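Local coordinates for protein alcohol dehydrogenase (Aeropyrum pernix, PDB 1H2B) that probably catalyses the NAD+-dependent oxidation of alcohols with the help of zinc, as other zinc-containing alcohol dehydrogenases do, at residues L290-I295 / S300-E305; Y189-G194 / P272-R277; K26-E31 / H59-M64; K17-H22 / H334-I339. All blocks are in the same frame, centred on the assembly; numbering follows the deposited sequence.

Contact 1 of 4, residues L290-I295 / S300-E305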
# COMPACT_ATOMS: atom_id res chain seq x y z
N LEU B 290 1.16 -6.70 27.02
CA LEU B 290 0.77 -7.69 26.01
C LEU B 290 1.48 -9.00 26.31
O LEU B 290 2.66 -8.95 26.63
CB LEU B 290 1.09 -7.09 24.61
CG LEU B 290 0.86 -7.88 23.32
CD1 LEU B 290 -0.61 -8.15 23.10
CD2 LEU B 290 1.41 -7.05 22.15
N ARG B 291 0.79 -10.16 26.30
CA ARG B 291 1.38 -11.48 26.55
C ARG B 291 0.67 -12.54 25.73
O ARG B 291 -0.49 -12.91 25.99
CB ARG B 291 1.34 -11.95 28.00
CG ARG B 291 0.55 -11.10 28.98
CD ARG B 291 1.05 -11.17 30.42
NE ARG B 291 1.77 -9.97 30.88
CZ ARG B 291 3.08 -9.92 31.14
NH1 ARG B 291 3.83 -11.00 30.98
NH2 ARG B 291 3.64 -8.79 31.56
N PHE B 292 1.35 -13.01 24.70
CA PHE B 292 0.68 -13.89 23.75
C PHE B 292 1.69 -14.86 23.18
O PHE B 292 2.81 -14.46 22.89
CB PHE B 292 0.07 -13.03 22.62
CG PHE B 292 -0.90 -13.75 21.74
CD1 PHE B 292 -2.17 -14.08 22.19
CD2 PHE B 292 -0.58 -14.05 20.43
CE1 PHE B 292 -3.11 -14.72 21.36
CE2 PHE B 292 -1.51 -14.64 19.59
CZ PHE B 292 -2.76 -14.99 20.04
N PRO B 293 1.36 -16.14 23.02
CA PRO B 293 2.37 -17.10 22.52
C PRO B 293 2.79 -16.82 21.05
O PRO B 293 1.93 -16.63 20.16
CB PRO B 293 1.65 -18.47 22.60
CG PRO B 293 0.40 -18.24 23.39
CD PRO B 293 0.08 -16.79 23.36
N THR B 294 4.09 -16.79 20.79
CA THR B 294 4.49 -16.62 19.37
C THR B 294 4.03 -17.71 18.43
O THR B 294 3.88 -17.47 17.24
CB THR B 294 6.01 -16.36 19.21
OG1 THR B 294 6.74 -17.43 19.83
CG2 THR B 294 6.44 -15.04 19.90
N ILE B 295 3.86 -18.94 18.92
CA ILE B 295 3.35 -19.98 18.04
C ILE B 295 1.97 -19.62 17.47
O ILE B 295 1.67 -19.97 16.34
CB ILE B 295 3.37 -21.39 18.73
CG1 ILE B 295 3.14 -22.48 17.68
CG2 ILE B 295 2.36 -21.46 19.88
CD1 ILE B 295 3.48 -23.93 18.14
N SER B 300 -1.50 -18.18 13.10
CA SER B 300 -2.64 -17.41 12.57
C SER B 300 -2.19 -16.25 11.70
O SER B 300 -3.02 -15.61 11.05
CB SER B 300 -3.46 -16.81 13.72
OG SER B 300 -4.13 -17.83 14.47
N GLU B 301 -0.89 -15.99 11.67
CA GLU B 301 -0.27 -14.85 10.97
C GLU B 301 -0.93 -13.53 11.34
O GLU B 301 -1.42 -12.77 10.51
CB GLU B 301 -0.17 -15.09 9.46
CG GLU B 301 0.96 -14.24 8.82
CD GLU B 301 1.16 -14.51 7.34
OE1 GLU B 301 0.23 -14.97 6.67
OE2 GLU B 301 2.30 -14.22 6.89
N VAL B 302 -0.95 -13.29 12.65
CA VAL B 302 -1.62 -12.09 13.16
C VAL B 302 -0.60 -11.00 13.44
O VAL B 302 0.62 -11.25 13.55
CB VAL B 302 -2.47 -12.36 14.41
CG1 VAL B 302 -3.72 -13.17 13.99
CG2 VAL B 302 -1.67 -13.11 15.47
N SER B 303 -1.11 -9.80 13.60
CA SER B 303 -0.24 -8.67 13.97
C SER B 303 -0.87 -7.86 15.10
O SER B 303 -2.06 -7.86 15.28
CB SER B 303 0.06 -7.73 12.80
OG SER B 303 -1.17 -7.22 12.24
N PHE B 304 -0.02 -7.19 15.85
CA PHE B 304 -0.40 -6.31 16.94
C PHE B 304 0.23 -4.96 16.62
O PHE B 304 1.44 -4.85 16.51
CB PHE B 304 0.20 -6.81 18.25
CG PHE B 304 -0.18 -8.27 18.60
CD1 PHE B 304 0.76 -9.11 19.15
CD2 PHE B 304 -1.45 -8.76 18.38
CE1 PHE B 304 0.44 -10.45 19.48
CE2 PHE B 304 -1.78 -10.12 18.71
CZ PHE B 304 -0.85 -10.93 19.23
N GLU B 305 -0.59 -3.93 16.43
CA GLU B 305 -0.06 -2.68 15.85
C GLU B 305 -0.45 -1.51 16.73
O GLU B 305 -1.65 -1.21 16.88
CB GLU B 305 -0.69 -2.46 14.47
CG GLU B 305 -0.32 -3.60 13.49
CD GLU B 305 -1.11 -3.55 12.21
OE1 GLU B 305 -1.26 -2.43 11.65
OE2 GLU B 305 -1.52 -4.63 11.72
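F292 and F304 form an offset edge-to-face (T-shaped) pair: the rim of the F304 ring is turned to the face of F292, the planes stand at 85° and the centroids lie 5.3 Å apart. The approach is led by F304 CZ, which comes within 3.4 Å of F292 CD2. With CG anti to the backbone N (chi1 -167°), F292 swings its ring toward the strand of F304, and at a right angle the weakly positive ring hydrogens of F304 can meet the pi cloud of F292.

Aliphatic contacts complete the packing. L290 CD1 stands over one face of the F304 ring, toward its rim, while CD2 makes the closest approach, 3.7 Å from F304 CD1. V302 CG2 stands more loosely, 4.4 Å from F292 CE2; a compact branched residue fits beside the large ring. P272 and V297 also pack on both phenylalanines.

Polar groups of the same segments serve other partners. S303 OG bonds to E305 OE2 at 2.7 Å, and that oxygen is also in a salt bridge with R280. E301, with positive phi, closes helix 294-300 in a Schellman motif and sends its carboxylate to R175 and K179 of the second subunit, whose strand continues the sheet by antiparallel pairing.

No hydrogen bond crosses between 290-295 and 300-305. The direct contact between these two strands of the nucleotide-binding domain, joined by helix 294-300 at the subunit interface, is therefore apolar and aromatic.

Contact 2 of 4, residues Y189-G194 / P272-R277. With NAJ (nicotinamide-adenine-dinucleotide (acidic form)), chain I.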
# COMPACT_ATOMS: atom_id res chain seq x y z
N TYR B 189 -15.34 -8.54 9.70
CA TYR B 189 -15.80 -8.09 11.00
C TYR B 189 -14.69 -7.31 11.68
O TYR B 189 -13.52 -7.65 11.63
CB TYR B 189 -16.07 -9.27 11.93
CG TYR B 189 -17.23 -10.16 11.51
CD1 TYR B 189 -17.01 -11.26 10.68
CD2 TYR B 189 -18.51 -9.87 11.96
CE1 TYR B 189 -18.07 -12.06 10.31
CE2 TYR B 189 -19.58 -10.66 11.58
CZ TYR B 189 -19.34 -11.74 10.77
OH TYR B 189 -20.44 -12.56 10.41
N VAL B 190 -15.11 -6.26 12.37
CA VAL B 190 -14.19 -5.48 13.23
C VAL B 190 -14.79 -5.45 14.63
O VAL B 190 -15.95 -5.12 14.80
CB VAL B 190 -13.89 -4.08 12.65
CG1 VAL B 190 -15.16 -3.26 12.34
CG2 VAL B 190 -12.96 -3.29 13.58
N ALA B 191 -13.98 -5.83 15.62
CA ALA B 191 -14.38 -5.67 17.04
C ALA B 191 -13.77 -4.38 17.55
O ALA B 191 -12.54 -4.19 17.49
CB ALA B 191 -13.85 -6.80 17.87
N ILE B 192 -14.62 -3.49 18.02
CA ILE B 192 -14.16 -2.23 18.60
C ILE B 192 -14.38 -2.40 20.09
O ILE B 192 -15.53 -2.61 20.53
CB ILE B 192 -14.90 -0.99 17.93
CG1 ILE B 192 -14.37 0.35 18.46
CG2 ILE B 192 -16.46 -1.10 17.99
CD1 ILE B 192 -14.77 0.67 19.88
N VAL B 193 -13.30 -2.42 20.86
CA VAL B 193 -13.39 -2.81 22.26
C VAL B 193 -13.21 -1.59 23.13
O VAL B 193 -12.12 -0.98 23.12
CB VAL B 193 -12.29 -3.85 22.57
CG1 VAL B 193 -12.32 -4.23 24.06
CG2 VAL B 193 -12.43 -5.07 21.65
N GLY B 194 -14.27 -1.22 23.89
CA GLY B 194 -14.24 -0.04 24.71
C GLY B 194 -14.96 1.09 24.04
O GLY B 194 -14.37 1.73 23.17
N PRO B 272 -6.30 -10.24 21.70
CA PRO B 272 -5.59 -11.02 20.67
C PRO B 272 -6.36 -12.29 20.31
O PRO B 272 -6.24 -12.73 19.18
CB PRO B 272 -4.25 -11.37 21.33
CG PRO B 272 -4.08 -10.30 22.41
CD PRO B 272 -5.50 -10.03 22.92
N TYR B 273 -7.15 -12.85 21.25
CA TYR B 273 -7.85 -14.09 21.02
C TYR B 273 -9.13 -13.86 20.21
O TYR B 273 -9.77 -14.86 19.83
CB TYR B 273 -8.17 -14.76 22.37
CG TYR B 273 -6.92 -15.33 23.00
CD1 TYR B 273 -6.20 -14.57 23.89
CD2 TYR B 273 -6.45 -16.57 22.63
CE1 TYR B 273 -5.00 -15.08 24.48
CE2 TYR B 273 -5.23 -17.08 23.19
CZ TYR B 273 -4.55 -16.31 24.09
OH TYR B 273 -3.39 -16.81 24.63
N LEU B 274 -9.47 -12.59 19.94
CA LEU B 274 -10.59 -12.30 19.01
C LEU B 274 -10.21 -12.47 17.54
O LEU B 274 -11.08 -12.58 16.67
CB LEU B 274 -11.13 -10.87 19.21
CG LEU B 274 -11.55 -10.49 20.64
CD1 LEU B 274 -11.86 -9.02 20.70
CD2 LEU B 274 -12.72 -11.39 21.05
N LEU B 275 -8.91 -12.50 17.27
CA LEU B 275 -8.45 -12.40 15.88
C LEU B 275 -8.59 -13.68 15.08
O LEU B 275 -8.25 -14.79 15.54
CB LEU B 275 -6.97 -12.01 15.86
CG LEU B 275 -6.63 -10.66 16.50
CD1 LEU B 275 -5.10 -10.48 16.45
CD2 LEU B 275 -7.35 -9.44 15.86
N GLY B 276 -9.06 -13.51 13.86
CA GLY B 276 -9.05 -14.61 12.91
C GLY B 276 -7.73 -14.65 12.15
O GLY B 276 -6.78 -13.91 12.47
N ARG B 277 -7.68 -15.50 11.12
CA ARG B 277 -6.42 -15.61 10.32
C ARG B 277 -6.09 -14.31 9.61
O ARG B 277 -6.95 -13.65 9.01
CB ARG B 277 -6.56 -16.74 9.31
CG ARG B 277 -6.81 -18.06 9.98
CD ARG B 277 -6.66 -19.26 9.05
NE ARG B 277 -5.24 -19.49 8.69
CZ ARG B 277 -4.29 -20.03 9.46
NH1 ARG B 277 -4.55 -20.48 10.68
NH2 ARG B 277 -3.07 -20.19 8.95
PA NAJ I . -12.55 5.85 28.70
O1A NAJ I . -12.38 5.67 30.19
O2A NAJ I . -13.48 6.96 28.19
O5B NAJ I . -13.15 4.55 28.00
C5B NAJ I . -12.76 3.22 28.38
C4B NAJ I . -13.95 2.36 28.00
O4B NAJ I . -13.54 0.99 28.16
C3B NAJ I . -15.20 2.62 28.85
O3B NAJ I . -16.37 2.79 28.04
C2B NAJ I . -15.20 1.34 29.67
O2B NAJ I . -16.49 0.98 30.18
C1B NAJ I . -14.64 0.28 28.72
N9A NAJ I . -14.11 -0.92 29.36
C8A NAJ I . -13.48 -1.08 30.60
N7A NAJ I . -13.13 -2.39 30.76
C5A NAJ I . -13.54 -3.06 29.64
C6A NAJ I . -13.47 -4.37 29.25
N6A NAJ I . -12.94 -5.34 30.02
N1A NAJ I . -13.93 -4.71 28.01
C2A NAJ I . -14.53 -3.79 27.17
N3A NAJ I . -14.62 -2.51 27.57
C4A NAJ I . -14.14 -2.15 28.80
O3 NAJ I . -11.08 6.02 28.11
PN NAJ I . -10.58 6.89 26.85
O1N NAJ I . -10.27 8.25 27.27
O2N NAJ I . -11.48 6.66 25.71
O5D NAJ I . -9.15 6.20 26.63
C5D NAJ I . -9.12 4.85 26.18
C4D NAJ I . -7.70 4.31 26.30
O4D NAJ I . -6.91 4.92 25.26
C3D NAJ I . -7.00 4.68 27.60
O3D NAJ I . -6.03 3.67 27.89
C2D NAJ I . -6.28 5.99 27.25
O2D NAJ I . -5.20 6.32 28.07
C1D NAJ I . -5.81 5.60 25.83
N1N NAJ I . -5.38 6.66 24.92
C2N NAJ I . -4.50 6.29 23.95
C3N NAJ I . -4.08 7.22 23.01
C7N NAJ I . -3.07 6.83 21.99
O7N NAJ I . -2.66 7.82 21.18
N7N NAJ I . -2.61 5.59 21.79
C4N NAJ I . -4.58 8.57 23.00
C5N NAJ I . -5.63 8.83 23.93
C6N NAJ I . -5.99 7.90 24.89
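A191 and V193, on the strand of a Rossmann-type fold, both rest on the same methyl of L274. The strand, 189-193, is the first in chain order of the six-stranded parallel sheet, flanked there by strands 213-218 and 255-260. A191 comes first: its CB points at the other segment and lies 4.1 Å from L274 CD1, and so small a side chain lets the leucine approach the sheet. I192 faces the opposite way, onto helix 197-209, in the usual alternation of a strand. V193 returns to the side of A191 and meets L274 tip to tip. Its two methyls divide the work: CG2 turns to the leucine, whereas CG1, anti to the backbone N (chi1 177°), reaches the adenine at 3.8 Å from NAJ C2A. A beta-branched residue thus joins protein core to cofactor pocket. The strand ends at G194, the first glycine of what appears to be the GxGxxG pattern of Rossmann folds. Its positive phi is readily adopted by glycine, and with no side chain the backbone passes close beside the ribose, with G194 CA 3.7 Å from NAJ O4B.

Contact 3 of 4, residues K26-E31 / H59-M64. With NAJ (nicotinamide-adenine-dinucleotide (acidic form)), chain I.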
# COMPACT_ATOMS: atom_id res chain seq x y z
N LYS B 26 -2.75 12.07 43.90
CA LYS B 26 -3.49 13.06 44.67
C LYS B 26 -4.37 13.88 43.71
O LYS B 26 -4.09 13.89 42.50
CB LYS B 26 -2.50 13.95 45.44
CG LYS B 26 -2.31 13.49 46.90
CD LYS B 26 -0.85 13.53 47.32
CE LYS B 26 -0.57 12.59 48.52
NZ LYS B 26 -1.53 12.77 49.65
N PRO B 27 -5.41 14.54 44.21
CA PRO B 27 -6.24 15.41 43.36
C PRO B 27 -5.38 16.50 42.70
O PRO B 27 -4.37 16.94 43.28
CB PRO B 27 -7.22 16.04 44.36
CG PRO B 27 -7.22 15.10 45.51
CD PRO B 27 -5.87 14.55 45.62
N LEU B 28 -5.77 16.93 41.51
CA LEU B 28 -5.10 18.11 40.94
C LEU B 28 -5.42 19.33 41.80
O LEU B 28 -6.47 19.39 42.47
CB LEU B 28 -5.56 18.37 39.50
CG LEU B 28 -5.30 17.16 38.59
CD1 LEU B 28 -6.06 17.41 37.24
CD2 LEU B 28 -3.82 16.88 38.36
N ARG B 29 -4.50 20.29 41.78
CA ARG B 29 -4.71 21.54 42.50
C ARG B 29 -5.25 22.63 41.58
O ARG B 29 -4.69 22.87 40.50
CB ARG B 29 -3.41 21.95 43.21
CG ARG B 29 -3.14 21.01 44.40
CD ARG B 29 -1.72 20.55 44.60
NE ARG B 29 -0.90 21.62 45.15
CZ ARG B 29 0.14 21.46 45.97
NH1 ARG B 29 0.53 20.25 46.37
NH2 ARG B 29 0.80 22.52 46.39
N ILE B 30 -6.38 23.22 41.96
CA ILE B 30 -6.95 24.31 41.18
C ILE B 30 -6.37 25.58 41.79
O ILE B 30 -6.61 25.86 42.97
CB ILE B 30 -8.50 24.30 41.22
CG1 ILE B 30 -9.06 22.99 40.65
CG2 ILE B 30 -9.05 25.50 40.49
CD1 ILE B 30 -10.45 22.64 41.15
N GLU B 31 -5.56 26.32 41.02
CA GLU B 31 -4.82 27.45 41.60
C GLU B 31 -4.50 28.49 40.55
O GLU B 31 -4.68 28.24 39.36
CB GLU B 31 -3.53 26.96 42.22
CG GLU B 31 -2.57 26.27 41.27
CD GLU B 31 -1.62 25.35 41.98
OE1 GLU B 31 -1.76 25.17 43.20
OE2 GLU B 31 -0.73 24.78 41.31
N HIS B 59 -4.15 8.15 34.02
CA HIS B 59 -2.82 7.56 33.97
C HIS B 59 -1.75 8.56 34.40
O HIS B 59 -0.83 8.18 35.12
CB HIS B 59 -2.48 7.00 32.57
CG HIS B 59 -3.43 5.93 32.06
ND1 HIS B 59 -4.02 4.98 32.87
CD2 HIS B 59 -3.85 5.66 30.81
CE1 HIS B 59 -4.80 4.20 32.13
NE2 HIS B 59 -4.67 4.56 30.87
N LEU B 60 -1.88 9.84 34.00
CA LEU B 60 -0.89 10.85 34.38
C LEU B 60 -0.87 11.03 35.89
O LEU B 60 0.20 11.00 36.49
CB LEU B 60 -1.21 12.20 33.71
CG LEU B 60 -0.68 12.24 32.25
CD1 LEU B 60 -1.35 13.39 31.52
CD2 LEU B 60 0.82 12.29 32.11
N VAL B 61 -2.05 11.24 36.46
CA VAL B 61 -2.15 11.45 37.91
C VAL B 61 -1.61 10.21 38.65
O VAL B 61 -0.93 10.34 39.70
CB VAL B 61 -3.58 11.78 38.32
CG1 VAL B 61 -3.71 11.80 39.86
CG2 VAL B 61 -3.96 13.14 37.79
N GLN B 62 -1.85 9.02 38.10
CA GLN B 62 -1.32 7.77 38.70
C GLN B 62 0.21 7.61 38.61
O GLN B 62 0.79 6.72 39.25
CB GLN B 62 -2.00 6.54 38.09
CG GLN B 62 -3.31 6.14 38.72
CD GLN B 62 -4.21 5.37 37.75
OE1 GLN B 62 -3.71 4.61 36.91
NE2 GLN B 62 -5.52 5.58 37.85
N GLY B 63 0.87 8.46 37.83
CA GLY B 63 2.30 8.42 37.64
C GLY B 63 2.82 7.51 36.54
O GLY B 63 4.02 7.29 36.44
N MET B 64 1.93 7.02 35.67
CA MET B 64 2.31 6.07 34.63
C MET B 64 3.34 6.61 33.61
O MET B 64 4.10 5.83 33.00
CB MET B 64 1.04 5.56 33.93
CG MET B 64 1.18 4.23 33.24
SD MET B 64 -0.22 3.79 32.24
CE MET B 64 -1.34 3.11 33.46
PA NAJ I . -12.55 5.85 28.70
O1A NAJ I . -12.38 5.67 30.19
O2A NAJ I . -13.48 6.96 28.19
O5B NAJ I . -13.15 4.55 28.00
C5B NAJ I . -12.76 3.22 28.38
C4B NAJ I . -13.95 2.36 28.00
O4B NAJ I . -13.54 0.99 28.16
C3B NAJ I . -15.20 2.62 28.85
O3B NAJ I . -16.37 2.79 28.04
C2B NAJ I . -15.20 1.34 29.67
O2B NAJ I . -16.49 0.98 30.18
C1B NAJ I . -14.64 0.28 28.72
N9A NAJ I . -14.11 -0.92 29.36
C8A NAJ I . -13.48 -1.08 30.60
N7A NAJ I . -13.13 -2.39 30.76
C5A NAJ I . -13.54 -3.06 29.64
C6A NAJ I . -13.47 -4.37 29.25
N6A NAJ I . -12.94 -5.34 30.02
N1A NAJ I . -13.93 -4.71 28.01
C2A NAJ I . -14.53 -3.79 27.17
N3A NAJ I . -14.62 -2.51 27.57
C4A NAJ I . -14.14 -2.15 28.80
O3 NAJ I . -11.08 6.02 28.11
PN NAJ I . -10.58 6.89 26.85
O1N NAJ I . -10.27 8.25 27.27
O2N NAJ I . -11.48 6.66 25.71
O5D NAJ I . -9.15 6.20 26.63
C5D NAJ I . -9.12 4.85 26.18
C4D NAJ I . -7.70 4.31 26.30
O4D NAJ I . -6.91 4.92 25.26
C3D NAJ I . -7.00 4.68 27.60
O3D NAJ I . -6.03 3.67 27.89
C2D NAJ I . -6.28 5.99 27.25
O2D NAJ I . -5.20 6.32 28.07
C1D NAJ I . -5.81 5.60 25.83
N1N NAJ I . -5.38 6.66 24.92
C2N NAJ I . -4.50 6.29 23.95
C3N NAJ I . -4.08 7.22 23.01
C7N NAJ I . -3.07 6.83 21.99
O7N NAJ I . -2.66 7.82 21.18
N7N NAJ I . -2.61 5.59 21.79
C4N NAJ I . -4.58 8.57 23.00
C5N NAJ I . -5.63 8.83 23.93
C6N NAJ I . -5.99 7.90 24.89
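V61 meets the 26-31 segment with both of its methyls, each on a different kind of partner. CG1 is anti to the backbone N (chi1 172°) and lies against the backbone of K26, 3.4 Å from K26 O. CG2 is turned instead to L28, where it comes to 3.8 Å from L28 CD2. The forked valine thus touches a peptide carbonyl with one branch and an aliphatic side chain with the other.

L28 does not aim its CB at the helix. With chi2 at 169° CD1 continues the extended chain, and CD2, the other branch, is the methyl that meets V61; the two side chains meet at a slant. K26 contributes mainly backbone; its CB points away, which suits a long charged chain at an exposed place.

Two residues before V61 on the same helix, H59 turns to the cofactor. Its NE2 makes a weak hydrogen bond to NAJ O3D at 3.4 Å, fairly straight at 163°, with the acceptor at the ring edge. The sulfur of M64 lies over one face of the imidazole, offset toward the rim. G63, with positive phi, lets the chain turn back in a Schellman motif, M64 N bonding to H59 O at 3.0 Å and G63 N to L60 O at 2.9 Å.

The contact thus joins the C-terminal end of helix 55-61 to the loop leading into strand 29-32. L28 packs beyond it on L21 of strand 17-21 and on I339 and L343 of helix 339-347, so that one leucine lies among two helices and a strand.

Contact 4 of 4, residues K17-H22 / H334-I339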
# COMPACT_ATOMS: atom_id res chain seq x y z
N LYS B 17 -6.57 30.97 36.39
CA LYS B 17 -6.84 29.70 37.08
C LYS B 17 -6.32 28.53 36.25
O LYS B 17 -6.44 28.56 35.01
CB LYS B 17 -8.34 29.51 37.32
CG LYS B 17 -8.89 30.33 38.50
CD LYS B 17 -8.19 29.97 39.83
CE LYS B 17 -8.75 30.78 41.00
NZ LYS B 17 -7.74 30.97 42.08
N ALA B 18 -5.77 27.52 36.91
CA ALA B 18 -5.34 26.29 36.22
C ALA B 18 -5.47 25.04 37.12
O ALA B 18 -5.35 25.14 38.32
CB ALA B 18 -3.90 26.44 35.76
N ALA B 19 -5.65 23.87 36.51
CA ALA B 19 -5.66 22.60 37.27
C ALA B 19 -4.31 21.92 37.09
O ALA B 19 -3.93 21.53 35.96
CB ALA B 19 -6.80 21.70 36.79
N ARG B 20 -3.54 21.81 38.18
CA ARG B 20 -2.14 21.39 38.07
C ARG B 20 -1.79 20.19 38.89
O ARG B 20 -2.29 20.02 40.00
CB ARG B 20 -1.20 22.53 38.44
CG ARG B 20 -1.64 23.85 37.84
CD ARG B 20 -0.58 24.89 37.98
NE ARG B 20 0.37 24.86 36.87
CZ ARG B 20 1.60 25.35 36.93
NH1 ARG B 20 2.06 25.92 38.06
NH2 ARG B 20 2.36 25.28 35.87
N LEU B 21 -0.95 19.36 38.30
CA LEU B 21 -0.40 18.18 38.94
C LEU B 21 0.84 18.59 39.72
O LEU B 21 1.83 18.98 39.12
CB LEU B 21 -0.03 17.12 37.89
CG LEU B 21 0.32 15.70 38.34
CD1 LEU B 21 0.30 14.81 37.13
CD2 LEU B 21 1.69 15.61 39.01
N HIS B 22 0.77 18.51 41.05
CA HIS B 22 1.93 18.71 41.93
C HIS B 22 2.49 17.41 42.46
O HIS B 22 3.69 17.28 42.61
CB HIS B 22 1.57 19.56 43.14
CG HIS B 22 1.36 21.01 42.84
ND1 HIS B 22 2.27 21.98 43.18
CD2 HIS B 22 0.34 21.65 42.22
CE1 HIS B 22 1.82 23.16 42.81
NE2 HIS B 22 0.64 22.99 42.22
N HIS B 334 -18.81 20.04 31.90
CA HIS B 334 -18.61 20.45 33.28
C HIS B 334 -17.72 21.67 33.38
O HIS B 334 -17.06 22.05 32.41
CB HIS B 334 -18.04 19.29 34.08
CG HIS B 334 -18.97 18.13 34.15
ND1 HIS B 334 -20.02 18.08 35.05
CD2 HIS B 334 -19.07 17.02 33.39
CE1 HIS B 334 -20.70 16.97 34.86
NE2 HIS B 334 -20.14 16.30 33.86
N LYS B 335 -17.74 22.33 34.53
CA LYS B 335 -16.84 23.45 34.72
C LYS B 335 -15.43 23.00 35.05
O LYS B 335 -15.22 21.92 35.62
CB LYS B 335 -17.34 24.38 35.86
CG LYS B 335 -18.70 25.03 35.60
CD LYS B 335 -18.72 25.92 34.37
CE LYS B 335 -18.89 27.41 34.71
NZ LYS B 335 -19.04 28.27 33.48
N LEU B 336 -14.44 23.83 34.69
CA LEU B 336 -13.04 23.53 35.02
C LEU B 336 -12.87 23.09 36.47
O LEU B 336 -12.15 22.14 36.77
CB LEU B 336 -12.11 24.73 34.68
CG LEU B 336 -10.64 24.58 35.07
CD1 LEU B 336 -9.96 23.38 34.37
CD2 LEU B 336 -9.83 25.85 34.80
N ASP B 337 -13.54 23.77 37.40
CA ASP B 337 -13.24 23.44 38.79
C ASP B 337 -13.90 22.14 39.27
O ASP B 337 -13.65 21.71 40.41
CB ASP B 337 -13.51 24.62 39.74
CG ASP B 337 -14.93 25.08 39.72
OD1 ASP B 337 -15.84 24.27 39.47
OD2 ASP B 337 -15.23 26.28 39.96
N GLU B 338 -14.66 21.48 38.39
CA GLU B 338 -15.15 20.13 38.65
C GLU B 338 -14.17 19.04 38.23
O GLU B 338 -14.50 17.86 38.29
CB GLU B 338 -16.50 19.87 37.96
CG GLU B 338 -17.66 20.78 38.36
CD GLU B 338 -18.86 20.53 37.50
OE1 GLU B 338 -19.44 19.40 37.56
OE2 GLU B 338 -19.24 21.43 36.73
N ILE B 339 -12.98 19.40 37.78
CA ILE B 339 -12.04 18.41 37.26
C ILE B 339 -11.84 17.14 38.09
O ILE B 339 -11.88 16.05 37.54
CB ILE B 339 -10.70 19.06 36.87
CG1 ILE B 339 -9.82 18.05 36.13
CG2 ILE B 339 -9.98 19.65 38.09
CD1 ILE B 339 -8.83 18.74 35.21
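A19 turns its single methyl toward I339 and L336, which approach it from the turn that leads into helix 339-347. I339 presents two carbons: CD1 lies 3.9 Å from A19 CB, and CG2 is 4.0 Å from the same atom. The main branch is extended, with CG1 anti to the backbone N (chi1 -171°), and this carries CD1 out to the strand. L336 adds a lighter touch, its CD1 at 4.3 Å from A19 CB and its CD2 beside the carbonyl of K17. Alanine suits the strand because its short side chain allows two larger ones to converge on it. K17 starts toward the turn but leads its amine away to a salt bridge with D32.

Behind the apolar face, E338 braces the turn. Its OE2 accepts from K335 N at 2.8 Å, nearly straight at 170°, and OE1 accepts a more bent bond (136°) from H334 ND1; both donors lie well out of the carboxylate plane. H334 belongs to a zinc site seen in this protein, though this chain holds no metal there.

The chemistry is accordingly split: apolar packing joins strand 17-21 to the turn, while the carboxylate of E338, together with backbone bonds within the turn, holds its shape.

Contacts 3 and 4 lie side by side, their centres 10 Å apart, and share the small antiparallel sheet in which strands 17-21 and 29-32 are neighbours, linked by a probable hydrogen bond between E31 O and A18 N. Contacts 1 and 2, with centres 12 Å apart, both reach the parallel sheet of the nucleotide-binding domain and touch through F292 and Y273. Centres of one pair lie about 33 to 41 Å from those of the other. Along the chain, contact 3 closes first, then contact 2, then contact 1, while contact 4 joins a segment near the N-terminus to one late in the chain and encloses them all. Contacts 2 and 3 both touch NAJ, so the cofactor bridges the two regions.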